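Local coordinates for succinyl-CoA ligase (ADP-forming) subunit alpha (Methanosaeta concilii, PDB 6HXI), which binds coenzyme A and combines, in a single chain, a region of the CoA-ligase family with an all-helical region of the citrate synthase family, at residues 168-174 / 193-199; 224-228 / 250-254; 409-415 / 578-584; 453-458 / 541-546. All coordinates share one frame; numbering follows the deposited sequence. Where two conformers were deposited one is given.

Contact 1. Residues 168-174 / 193-199; sequences RPGCVGF and SDGIYEG
Gly170 and Gly195 meet backbone to backbone in the tight half of this contact: Gly170 CA lies 3.2 Å from Gly195 O in a CA-H...O contact, a closeness suited to a residue with no side chain. Asp194 turns its carboxylate in toward the other segment, CG between its backbone N and carbonyl carbon (chi1 54°), which brings OD1 to the N-H of Cys171 at 3.0 Å, the donor standing above the carboxylate plane. Buried Arg168, salt-bridged through NE to Glu330, shares Asp194 O between NH1 and NH2, both weakly, NH1 at 2.8 Å. The segments hold the beginnings of strands 172-176 and 196-201 and the loops leading into them; the strands are parallel neighbours in a beta-alpha-beta unit whose crossover is helix 179-192. A beta bulge shifts the register between Val172 and Gly173, and Val172 O takes a straight bond from Tyr197 N (2.8 Å) plus a weak one from Glu198 N. Regular pairing resumes where Phe174 N reaches Glu198 O at 2.9 Å, while Phe174 CB rests on Ile196 CG2. The solvent side is looser: exposed Pro169 touches the partly exposed Tyr197 ring through CB and CD2, 3.9 Å apart.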
loop_
_atom_site.group_PDB
_atom_site.type_symbol
_atom_site.label_atom_id
_atom_site.label_comp_id
_atom_site.label_asym_id
_atom_site.label_seq_id
_atom_site.Cartn_x
_atom_site.Cartn_y
_atom_site.Cartn_z
ATOM N N ARG B 168 37.784 41.513 -13.473
ATOM C CA ARG B 168 38.034 42.756 -14.218
ATOM C C ARG B 168 39.147 42.567 -15.269
ATOM O O ARG B 168 40.200 41.991 -14.942
ATOM C CB ARG B 168 38.453 43.917 -13.271
ATOM C CG ARG B 168 39.492 43.507 -12.218
ATOM C CD ARG B 168 40.486 44.584 -12.048
ATOM N NE ARG B 168 41.810 44.108 -11.667
ATOM C CZ ARG B 168 42.713 43.648 -12.525
ATOM N NH1 ARG B 168 42.408 43.504 -13.807
ATOM N NH2 ARG B 168 43.906 43.264 -12.095
ATOM N N PRO B 169 38.992 43.116 -16.502
ATOM C CA PRO B 169 40.073 42.977 -17.501
ATOM C C PRO B 169 41.300 43.857 -17.268
ATOM O O PRO B 169 41.215 44.934 -16.675
ATOM C CB PRO B 169 39.391 43.357 -18.824
ATOM C CG PRO B 169 38.308 44.298 -18.433
ATOM C CD PRO B 169 37.825 43.829 -17.067
ATOM N N GLY B 170 42.432 43.376 -17.774
ATOM C CA GLY B 170 43.704 44.085 -17.809
ATOM C C GLY B 170 44.065 44.362 -19.257
ATOM O O GLY B 170 43.181 44.393 -20.116
ATOM N N CYS B 171 45.354 44.511 -19.554
ATOM C CA CYS B 171 45.862 44.820 -20.899
ATOM C C CYS B 171 46.599 43.659 -21.573
ATOM O O CYS B 171 47.064 43.820 -22.706
ATOM C CB CYS B 171 46.756 46.052 -20.828
ATOM S SG CYS B 171 48.421 45.713 -20.190
ATOM N N VAL B 172 46.750 42.514 -20.878
ATOM C CA VAL B 172 47.532 41.373 -21.369
ATOM C C VAL B 172 46.711 40.346 -22.147
ATOM O O VAL B 172 45.708 39.846 -21.654
ATOM C CB VAL B 172 48.360 40.699 -20.230
ATOM C CG1 VAL B 172 49.374 39.692 -20.791
ATOM C CG2 VAL B 172 49.070 41.750 -19.361
ATOM N N GLY B 173 47.196 40.005 -23.335
ATOM C CA GLY B 173 46.638 38.958 -24.184
ATOM C C GLY B 173 47.520 37.749 -24.012
ATOM O O GLY B 173 48.683 37.785 -24.402
ATOM N N PHE B 174 47.003 36.698 -23.357
ATOM C CA PHE B 174 47.772 35.494 -23.027
ATOM C C PHE B 174 47.387 34.210 -23.797
ATOM O O PHE B 174 46.204 33.882 -23.902
ATOM C CB PHE B 174 47.711 35.215 -21.501
ATOM C CG PHE B 174 48.608 34.074 -21.104
ATOM C CD1 PHE B 174 49.983 34.246 -21.026
ATOM C CD2 PHE B 174 48.090 32.800 -20.909
ATOM C CE1 PHE B 174 50.823 33.167 -20.742
ATOM C CE2 PHE B 174 48.930 31.721 -20.627
ATOM C CZ PHE B 174 50.287 31.911 -20.535
ATOM N N SER B 193 51.428 42.970 -13.559
ATOM C CA SER B 193 50.780 43.896 -14.498
ATOM C C SER B 193 49.365 44.214 -14.009
ATOM O O SER B 193 49.045 43.916 -12.851
ATOM C CB SER B 193 50.739 43.299 -15.907
ATOM O OG SER B 193 49.836 42.215 -16.004
ATOM N N ASP B 194 48.502 44.778 -14.894
ATOM C CA ASP B 194 47.094 45.014 -14.551
ATOM C C ASP B 194 46.250 43.755 -14.809
ATOM O O ASP B 194 45.026 43.788 -14.718
ATOM C CB ASP B 194 46.506 46.265 -15.222
ATOM C CG ASP B 194 46.627 46.380 -16.733
ATOM O OD1 ASP B 194 47.138 45.423 -17.369
ATOM O OD2 ASP B 194 46.228 47.436 -17.281
ATOM N N GLY B 195 46.933 42.654 -15.116
ATOM C CA GLY B 195 46.314 41.361 -15.350
ATOM C C GLY B 195 45.933 41.101 -16.790
ATOM O O GLY B 195 46.108 41.962 -17.658
ATOM N N ILE B 196 45.415 39.907 -17.043
ATOM C CA ILE B 196 44.969 39.534 -18.379
ATOM C C ILE B 196 43.673 40.241 -18.778
ATOM O O ILE B 196 42.806 40.510 -17.951
ATOM C CB ILE B 196 44.845 37.988 -18.618
ATOM C CG1 ILE B 196 43.785 37.329 -17.722
ATOM C CG2 ILE B 196 46.179 37.267 -18.505
ATOM C CD1 ILE B 196 42.634 36.693 -18.435
ATOM N N TYR B 197 43.554 40.506 -20.069
ATOM C CA TYR B 197 42.329 40.939 -20.702
ATOM C C TYR B 197 41.671 39.581 -21.079
ATOM O O TYR B 197 40.541 39.302 -20.679
ATOM C CB TYR B 197 42.628 41.755 -21.973
ATOM C CG TYR B 197 41.378 42.137 -22.731
ATOM C CD1 TYR B 197 40.821 41.279 -23.675
ATOM C CD2 TYR B 197 40.728 43.343 -22.479
ATOM C CE1 TYR B 197 39.632 41.596 -24.331
ATOM C CE2 TYR B 197 39.551 43.681 -23.145
ATOM C CZ TYR B 197 39.013 42.807 -24.080
ATOM O OH TYR B 197 37.862 43.134 -24.759
ATOM N N GLU B 198 42.429 38.730 -21.803
ATOM C CA GLU B 198 42.009 37.419 -22.281
ATOM C C GLU B 198 43.170 36.419 -22.178
ATOM O O GLU B 198 44.335 36.794 -22.340
ATOM C CB GLU B 198 41.555 37.554 -23.746
ATOM C CG GLU B 198 40.754 36.390 -24.276
ATOM C CD GLU B 198 40.160 36.649 -25.643
ATOM O OE1 GLU B 198 40.873 36.422 -26.646
ATOM O OE2 GLU B 198 38.987 37.086 -25.716
ATOM N N GLY B 199 42.836 35.161 -21.950
ATOM C CA GLY B 199 43.803 34.070 -21.872
ATOM C C GLY B 199 43.275 32.810 -22.528
ATOM O O GLY B 199 42.109 32.471 -22.331
HETATM O O HOH W 1 42.508 40.141 -15.322
#

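Contact 2. Residues 224-228 / 250-254; sequences AIKMI and KITKP
Ile225 offers its carbonyl oxygen to Lys253 in a beta-alpha-beta unit, where the loop after helix 239-247 returns to the sheet and strand 255-260 runs parallel to strand 227-233. Lys253 NZ bonds to Ile225 O at 3.0 Å, tilted 28° from the carbonyl plane, and also to Tyr219 O and Asn222 O, about the end of helix 212-221. A long ammonium-tipped chain suits such a cluster of carbonyls, whose partial charges would favour its positive end. Its CD and CE pass close to the same oxygen, CE 3.3 Å from Ile225 O. At Lys226 the side chain points away and bonds through NZ to Pro223 O; its own carbonyl O instead meets the ring of Pro254, 3.4 Å from CD. Met227 likewise turns its side chain away, onto helix 308-322, and meets Pro254 O mainly through its backbone. Ile228 makes the apolar part: CD1 reaches Ile251 CG2 at 3.8 Å, and the side chain crosses that of Lys253 at about a right angle, CD1 lying 3.9 Å from Lys253 CB. Proline has no N-H to give to the sheet, but its carbonyl can accept: Ile228 N approaches Pro254 O nearly along the C=O axis at 3.0 Å, with an N-H...O angle of 171°.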
loop_
_atom_site.group_PDB
_atom_site.type_symbol
_atom_site.label_atom_id
_atom_site.label_comp_id
_atom_site.label_asym_id
_atom_site.label_seq_id
_atom_site.Cartn_x
_atom_site.Cartn_y
_atom_site.Cartn_z
ATOM N N ALA B 224 41.965 47.013 -26.927
ATOM C CA ALA B 224 41.999 46.869 -25.465
ATOM C C ALA B 224 43.305 46.247 -24.926
ATOM O O ALA B 224 43.734 46.584 -23.814
ATOM C CB ALA B 224 40.811 46.051 -25.015
ATOM N N ILE B 225 43.924 45.347 -25.737
ATOM C CA ILE B 225 45.177 44.633 -25.473
ATOM C C ILE B 225 46.368 45.477 -25.965
ATOM O O ILE B 225 46.416 45.859 -27.141
ATOM C CB ILE B 225 45.145 43.209 -26.111
ATOM C CG1 ILE B 225 44.145 42.297 -25.363
ATOM C CG2 ILE B 225 46.558 42.564 -26.178
ATOM C CD1 ILE B 225 43.595 41.097 -26.140
ATOM N N LYS B 226 47.330 45.744 -25.058
ATOM C CA LYS B 226 48.555 46.508 -25.334
ATOM C C LYS B 226 49.800 45.607 -25.159
ATOM O O LYS B 226 50.908 45.993 -25.521
ATOM C CB LYS B 226 48.659 47.716 -24.372
ATOM C CG LYS B 226 47.347 48.437 -24.059
ATOM C CD LYS B 226 46.828 49.286 -25.209
ATOM C CE LYS B 226 45.583 50.037 -24.827
ATOM N NZ LYS B 226 44.974 50.686 -26.008
ATOM N N MET B 227 49.610 44.404 -24.606
ATOM C CA MET B 227 50.702 43.492 -24.287
ATOM C C MET B 227 50.334 42.049 -24.630
ATOM O O MET B 227 49.222 41.613 -24.309
ATOM C CB MET B 227 50.910 43.607 -22.776
ATOM C CG MET B 227 52.304 43.503 -22.331
ATOM S SD MET B 227 52.281 43.644 -20.534
ATOM C CE MET B 227 53.289 42.294 -20.139
ATOM N N ILE B 228 51.262 41.295 -25.263
ATOM C CA ILE B 228 51.033 39.872 -25.581
ATOM C C ILE B 228 52.029 38.998 -24.794
ATOM O O ILE B 228 53.181 39.372 -24.620
ATOM C CB ILE B 228 50.978 39.536 -27.107
ATOM C CG1 ILE B 228 50.112 40.569 -27.894
ATOM C CG2 ILE B 228 50.461 38.094 -27.339
ATOM C CD1 ILE B 228 50.267 40.564 -29.436
ATOM N N LYS B 250 54.088 41.411 -38.365
ATOM C CA LYS B 250 52.653 41.133 -38.225
ATOM C C LYS B 250 52.205 41.289 -36.762
ATOM O O LYS B 250 51.006 41.405 -36.500
ATOM C CB LYS B 250 52.303 39.735 -38.766
ATOM C CG LYS B 250 52.415 39.612 -40.283
ATOM C CD LYS B 250 52.118 38.193 -40.756
ATOM C CE LYS B 250 52.239 38.052 -42.249
ATOM N NZ LYS B 250 50.998 38.488 -42.930
ATOM N N ILE B 251 53.180 41.289 -35.818
ATOM C CA ILE B 251 52.984 41.475 -34.377
ATOM C C ILE B 251 53.843 42.674 -33.960
ATOM O O ILE B 251 55.059 42.542 -33.808
ATOM C CB ILE B 251 53.307 40.200 -33.536
ATOM C CG1 ILE B 251 52.521 38.963 -34.014
ATOM C CG2 ILE B 251 53.113 40.452 -32.016
ATOM C CD1 ILE B 251 53.223 37.655 -33.720
ATOM N N THR B 252 53.201 43.840 -33.801
ATOM C CA THR B 252 53.853 45.101 -33.426
ATOM C C THR B 252 53.833 45.352 -31.911
ATOM O O THR B 252 54.709 46.054 -31.403
ATOM C CB THR B 252 53.270 46.280 -34.217
ATOM O OG1 THR B 252 51.908 46.488 -33.837
ATOM C CG2 THR B 252 53.384 46.088 -35.730
ATOM N N LYS B 253 52.831 44.790 -31.199
ATOM C CA LYS B 253 52.684 44.906 -29.742
ATOM C C LYS B 253 53.806 44.131 -29.060
ATOM O O LYS B 253 54.227 43.115 -29.626
ATOM C CB LYS B 253 51.323 44.366 -29.289
ATOM C CG LYS B 253 50.204 45.362 -29.495
ATOM C CD LYS B 253 48.827 44.734 -29.378
ATOM C CE LYS B 253 47.854 45.610 -30.114
ATOM N NZ LYS B 253 46.487 45.077 -30.070
ATOM N N PRO B 254 54.331 44.575 -27.881
ATOM C CA PRO B 254 55.419 43.808 -27.244
ATOM C C PRO B 254 54.950 42.418 -26.806
ATOM O O PRO B 254 53.881 42.285 -26.219
ATOM C CB PRO B 254 55.882 44.711 -26.097
ATOM C CG PRO B 254 54.730 45.587 -25.810
ATOM C CD PRO B 254 53.957 45.760 -27.075
#

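Contact 3. Residues 409-415 / 578-584; sequences IQIVADH and LGRSIGL. With ACT (acetate ion), chain L.
Val412 O, near the C-terminal end of helix 399-412, is gripped twice by Arg580: NE donates at 2.7 Å with an N-H...O angle of 161°, and NH1 adds a weak bond at 3.2 Å. The oxygen lies in the guanidinium plane. Bends at chi2 (53°) and chi3 (56°) curl the arginine back to this carbonyl, and the backbone leaving the helix passes over one face of the guanidinium, with His415 N above its centre. NH2 is thereby turned toward an acetate ion, whose OXT it meets at 2.8 Å; His415 CD2 lies near the other acetate oxygen. The contact joins two helices of the all-helical, citrate-synthase-like region at its interface with a second subunit. Beside the arginine the chains pack closely because helix 571-594 presents glycines. Val412 CG2 sits on Gly579 CA at 3.9 Å, Ala413 CA makes a CA-H...O contact with Gly579 O at 3.3 Å, and Ala413 O accepts a weak bond from Gly583 N. Asp414 OD1 rests against Gly583 CA, while OD2 bonds to His587 and to Ser360 of the second subunit. At the apolar end branched Ile409 sends CG2 to Ile582 CD1 (3.8 Å) and CD1 to Leu578 CD2. The acetate probably came from the crystallisation liquor, but a guanidinium held through NE and presenting NH2 is consistent with a spot that accepts a carboxylate.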
loop_
_atom_site.group_PDB
_atom_site.type_symbol
_atom_site.label_atom_id
_atom_site.label_comp_id
_atom_site.label_asym_id
_atom_site.label_seq_id
_atom_site.Cartn_x
_atom_site.Cartn_y
_atom_site.Cartn_z
ATOM N N ILE B 409 8.801 -19.267 8.131
ATOM C CA ILE B 409 8.647 -18.655 6.810
ATOM C C ILE B 409 8.101 -19.644 5.793
ATOM O O ILE B 409 7.177 -19.304 5.075
ATOM C CB ILE B 409 9.965 -17.988 6.353
ATOM C CG1 ILE B 409 10.275 -16.804 7.212
ATOM C CG2 ILE B 409 9.941 -17.574 4.874
ATOM C CD1 ILE B 409 11.748 -16.212 6.969
ATOM N N GLN B 410 8.634 -20.895 5.754
ATOM C CA GLN B 410 8.158 -21.961 4.856
ATOM C C GLN B 410 6.760 -22.399 5.180
ATOM O O GLN B 410 5.934 -22.594 4.293
ATOM C CB GLN B 410 9.107 -23.151 4.924
ATOM C CG GLN B 410 10.481 -22.768 4.387
ATOM C CD GLN B 410 11.451 -23.895 4.639
ATOM O OE1 GLN B 410 11.362 -24.943 4.055
ATOM N NE2 GLN B 410 12.379 -23.696 5.526
ATOM N N ILE B 411 6.469 -22.519 6.474
ATOM C CA ILE B 411 5.140 -22.956 6.947
ATOM C C ILE B 411 4.065 -21.938 6.652
ATOM O O ILE B 411 2.947 -22.319 6.312
ATOM C CB ILE B 411 5.249 -23.334 8.449
ATOM C CG1 ILE B 411 5.954 -24.737 8.505
ATOM C CG2 ILE B 411 3.857 -23.322 9.183
ATOM C CD1 ILE B 411 6.329 -25.281 9.809
ATOM N N VAL B 412 4.388 -20.629 6.777
ATOM C CA VAL B 412 3.384 -19.595 6.532
ATOM C C VAL B 412 3.428 -19.068 5.081
ATOM O O VAL B 412 2.658 -18.162 4.771
ATOM C CB VAL B 412 3.387 -18.447 7.575
ATOM C CG1 VAL B 412 3.317 -18.982 9.011
ATOM C CG2 VAL B 412 4.601 -17.517 7.409
ATOM N N ALA B 413 4.296 -19.611 4.201
ATOM C CA ALA B 413 4.463 -19.123 2.813
ATOM C C ALA B 413 3.130 -18.939 2.071
ATOM O O ALA B 413 2.915 -17.914 1.439
ATOM C CB ALA B 413 5.393 -20.004 2.024
ATOM N N ASP B 414 2.235 -19.893 2.220
ATOM C CA ASP B 414 0.942 -19.790 1.600
ATOM C C ASP B 414 -0.067 -20.676 2.266
ATOM O O ASP B 414 0.277 -21.740 2.716
ATOM C CB ASP B 414 1.003 -20.172 0.106
ATOM C CG ASP B 414 -0.146 -19.496 -0.620
ATOM O OD1 ASP B 414 -0.247 -18.240 -0.534
ATOM O OD2 ASP B 414 -1.035 -20.228 -1.135
ATOM N N HIS B 415 -1.325 -20.274 2.227
ATOM C CA HIS B 415 -2.417 -21.057 2.741
ATOM C C HIS B 415 -3.597 -21.056 1.731
ATOM O O HIS B 415 -4.753 -21.141 2.118
ATOM C CB HIS B 415 -2.823 -20.630 4.164
ATOM C CG HIS B 415 -3.552 -21.719 4.907
ATOM N ND1 HIS B 415 -3.173 -23.062 4.810
ATOM C CD2 HIS B 415 -4.589 -21.630 5.764
ATOM C CE1 HIS B 415 -4.004 -23.731 5.596
ATOM N NE2 HIS B 415 -4.894 -22.914 6.166
ATOM N N LEU B 578 6.430 -11.304 5.841
ATOM C CA LEU B 578 7.566 -11.713 5.038
ATOM C C LEU B 578 7.307 -13.112 4.432
ATOM O O LEU B 578 7.477 -13.316 3.220
ATOM C CB LEU B 578 8.824 -11.675 5.918
ATOM C CG LEU B 578 10.128 -12.130 5.260
ATOM C CD1 LEU B 578 10.606 -11.140 4.229
ATOM C CD2 LEU B 578 11.175 -12.358 6.284
ATOM N N GLY B 579 6.906 -14.067 5.261
ATOM C CA GLY B 579 6.614 -15.398 4.753
ATOM C C GLY B 579 5.424 -15.443 3.815
ATOM O O GLY B 579 5.527 -15.988 2.718
ATOM N N ARG B 580 4.294 -14.834 4.199
ATOM C CA ARG B 580 3.088 -14.873 3.353
ATOM C C ARG B 580 3.275 -14.067 2.031
ATOM O O ARG B 580 2.577 -14.345 1.070
ATOM C CB ARG B 580 1.830 -14.484 4.148
ATOM C CG ARG B 580 0.481 -14.597 3.409
ATOM C CD ARG B 580 0.245 -15.980 2.775
ATOM N NE ARG B 580 0.373 -16.991 3.827
ATOM C CZ ARG B 580 -0.618 -17.384 4.604
ATOM N NH1 ARG B 580 -0.389 -18.222 5.603
ATOM N NH2 ARG B 580 -1.858 -16.986 4.357
ATOM N N SER B 581 4.334 -13.232 1.920
ATOM C CA SER B 581 4.666 -12.494 0.689
ATOM C C SER B 581 4.991 -13.441 -0.417
ATOM O O SER B 581 4.729 -13.149 -1.567
ATOM C CB SER B 581 5.878 -11.597 0.923
ATOM O OG SER B 581 5.307 -10.462 1.550
ATOM N N ILE B 582 5.634 -14.532 -0.072
ATOM C CA ILE B 582 5.987 -15.567 -1.000
ATOM C C ILE B 582 4.753 -16.078 -1.711
ATOM O O ILE B 582 4.809 -16.202 -2.918
ATOM C CB ILE B 582 6.732 -16.759 -0.283
ATOM C CG1 ILE B 582 8.080 -16.285 0.281
ATOM C CG2 ILE B 582 6.961 -17.909 -1.267
ATOM C CD1 ILE B 582 8.763 -17.244 1.323
ATOM N N GLY B 583 3.736 -16.521 -0.968
ATOM C CA GLY B 583 2.525 -17.064 -1.601
ATOM C C GLY B 583 1.718 -15.967 -2.282
ATOM O O GLY B 583 1.101 -16.192 -3.328
ATOM N N LEU B 584 1.788 -14.753 -1.753
ATOM C CA LEU B 584 1.070 -13.581 -2.379
ATOM C C LEU B 584 1.644 -13.295 -3.772
ATOM O O LEU B 584 0.900 -13.295 -4.729
ATOM C CB LEU B 584 1.050 -12.327 -1.492
ATOM C CG LEU B 584 -0.107 -12.047 -0.504
ATOM C CD1 LEU B 584 -0.657 -13.269 0.186
ATOM C CD2 LEU B 584 0.310 -11.009 0.523
HETATM C C ACT L . -3.627 -18.120 7.470
HETATM O O ACT L . -3.392 -19.350 7.720
HETATM O OXT ACT L . -3.763 -17.648 6.313
HETATM C CH3 ACT L . -3.771 -17.131 8.680
#

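Contact 4. Residues 453-458 / 541-546; sequences AIDDAA and DGCIGI
Ile454 is the largest contributor, its two branches spreading over helix 540-555. CG2, anti to the backbone N (chi1 -56° for CG1), meets Ile544 CG2 at 3.5 Å, while the Ile454 side chain crosses that of Asp541 at about a right angle, CG1 lying 3.6 Å from Asp541 CG. Three alanine methyls add short contacts: Ala453 CB lies against Asp541, Ala457 CB lies 3.6 Å from Gly542 CA, and Ala458 CB lies 3.4 Å from Gly545 O. Such small residues suit the close crossing of two helices in this all-helical, citrate-synthase-like region, where the segment axes approach to 7.2 Å at a signed angle of -55°. Helix 571-594 covers Ile454 further, through Leu572 and Phe576. Backbone makes the second kind of contact. Ile454 CA points its hydrogen at Asp541 O across 3.5 Å with an angle of 167° at the hydrogen, and Gly545 CA reaches Ile454 O at 3.4 Å, an approach that a residue without a side chain readily permits. The polar kind is confined to the partly exposed N-terminal end of helix 453-466: a water donates to Asp541 OD2 at 2.9 Å and receives a weak bond from Ala453 N.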
loop_
_atom_site.group_PDB
_atom_site.type_symbol
_atom_site.label_atom_id
_atom_site.label_comp_id
_atom_site.label_asym_id
_atom_site.label_seq_id
_atom_site.Cartn_x
_atom_site.Cartn_y
_atom_site.Cartn_z
ATOM N N ALA B 453 -3.430 -13.315 15.092
ATOM C CA ALA B 453 -3.580 -14.270 16.204
ATOM C C ALA B 453 -2.216 -14.745 16.720
ATOM O O ALA B 453 -2.158 -15.259 17.834
ATOM C CB ALA B 453 -4.422 -15.470 15.778
ATOM N N ILE B 454 -1.122 -14.521 15.917
ATOM C CA ILE B 454 0.248 -14.919 16.272
ATOM C C ILE B 454 0.694 -14.105 17.450
ATOM O O ILE B 454 1.098 -14.688 18.450
ATOM C CB ILE B 454 1.272 -14.839 15.113
ATOM C CG1 ILE B 454 0.805 -15.669 13.912
ATOM C CG2 ILE B 454 2.668 -15.306 15.611
ATOM C CD1 ILE B 454 1.712 -15.596 12.653
ATOM N N ASP B 455 0.525 -12.789 17.342
ATOM C CA ASP B 455 0.872 -11.793 18.382
ATOM C C ASP B 455 -0.021 -11.948 19.605
ATOM O O ASP B 455 0.498 -11.900 20.685
ATOM C CB ASP B 455 0.643 -10.387 17.845
ATOM C CG ASP B 455 1.933 -9.624 17.683
ATOM O OD1 ASP B 455 2.933 -10.089 18.213
ATOM O OD2 ASP B 455 1.918 -8.581 17.027
ATOM N N ASP B 456 -1.329 -12.069 19.398
ATOM C CA ASP B 456 -2.311 -12.206 20.479
ATOM C C ASP B 456 -2.012 -13.424 21.296
ATOM O O ASP B 456 -2.100 -13.309 22.509
ATOM C CB ASP B 456 -3.758 -12.325 19.976
ATOM C CG ASP B 456 -4.377 -11.148 19.276
ATOM O OD1 ASP B 456 -3.851 -10.023 19.427
ATOM O OD2 ASP B 456 -5.422 -11.346 18.591
ATOM N N ALA B 457 -1.657 -14.577 20.649
ATOM C CA ALA B 457 -1.331 -15.826 21.360
ATOM C C ALA B 457 -0.075 -15.647 22.177
ATOM O O ALA B 457 -0.086 -15.989 23.359
ATOM C CB ALA B 457 -1.159 -16.997 20.405
ATOM N N ALA B 458 0.988 -15.086 21.576
ATOM C CA ALA B 458 2.218 -14.799 22.310
ATOM C C ALA B 458 1.910 -13.934 23.563
ATOM O O ALA B 458 2.288 -14.315 24.651
ATOM C CB ALA B 458 3.234 -14.119 21.399
ATOM N N ASP B 541 -0.999 -20.352 14.282
ATOM C CA ASP B 541 -0.750 -19.020 14.807
ATOM C C ASP B 541 -0.363 -19.034 16.278
ATOM O O ASP B 541 0.572 -18.336 16.653
ATOM C CB ASP B 541 -1.927 -18.066 14.531
ATOM C CG ASP B 541 -2.047 -17.685 13.061
ATOM O OD1 ASP B 541 -1.562 -18.458 12.204
ATOM O OD2 ASP B 541 -2.637 -16.624 12.767
ATOM N N GLY B 542 -1.033 -19.865 17.067
ATOM C CA GLY B 542 -0.728 -20.042 18.482
ATOM C C GLY B 542 0.650 -20.603 18.684
ATOM O O GLY B 542 1.434 -20.078 19.480
ATOM N N CYS B 543 0.949 -21.648 17.919
ATOM C CA CYS B 543 2.208 -22.358 17.915
ATOM C C CYS B 543 3.403 -21.417 17.639
ATOM O O CYS B 543 4.397 -21.498 18.345
ATOM C CB CYS B 543 2.149 -23.493 16.902
ATOM S SG CYS B 543 3.392 -24.767 17.169
ATOM N N ILE B 544 3.282 -20.506 16.654
ATOM C CA ILE B 544 4.345 -19.568 16.279
ATOM C C ILE B 544 4.591 -18.548 17.393
ATOM O O ILE B 544 5.739 -18.387 17.788
ATOM C CB ILE B 544 4.100 -18.918 14.886
ATOM C CG1 ILE B 544 4.166 -19.985 13.761
ATOM C CG2 ILE B 544 5.049 -17.731 14.593
ATOM C CD1 ILE B 544 3.387 -19.552 12.526
ATOM N N GLY B 545 3.529 -17.884 17.873
ATOM C CA GLY B 545 3.636 -16.898 18.940
ATOM C C GLY B 545 4.262 -17.450 20.215
ATOM O O GLY B 545 5.196 -16.862 20.759
ATOM N N ILE B 546 3.789 -18.616 20.664
ATOM C CA ILE B 546 4.264 -19.257 21.873
ATOM C C ILE B 546 5.709 -19.733 21.709
ATOM O O ILE B 546 6.534 -19.482 22.594
ATOM C CB ILE B 546 3.284 -20.402 22.281
ATOM C CG1 ILE B 546 1.962 -19.824 22.812
ATOM C CG2 ILE B 546 3.937 -21.411 23.257
ATOM C CD1 ILE B 546 0.690 -20.725 22.520
HETATM O O HOH W 2 -4.847 -14.803 12.409
#

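Overall arrangement
The four contacts form two pairs, at opposite sides of the chain's centre. Contacts 1 and 2, with centres 12 Å apart, belong to one sheet: strand 172-176 lies beside 227-233, and Gly173 N probably bonds to Met227 O at 2.8 Å. Contacts 3 and 4, with centres 16 Å apart, share the helical core, where Val412 CG1 touches Ile544 CD1 at 3.6 Å. The pairs stay separate, contacts 1 and 3 lying about 74 Å apart between centres. The side chains of Phe174 and Ala453 stand off from bound coenzyme A, at about 12 and 10 Å. Gly179, which begins the crossover helix of contact 1, lines a coenzyme A pocket, while the side chain of Asp541 is about 4 Å from an acetate, probably from the crystallisation liquor.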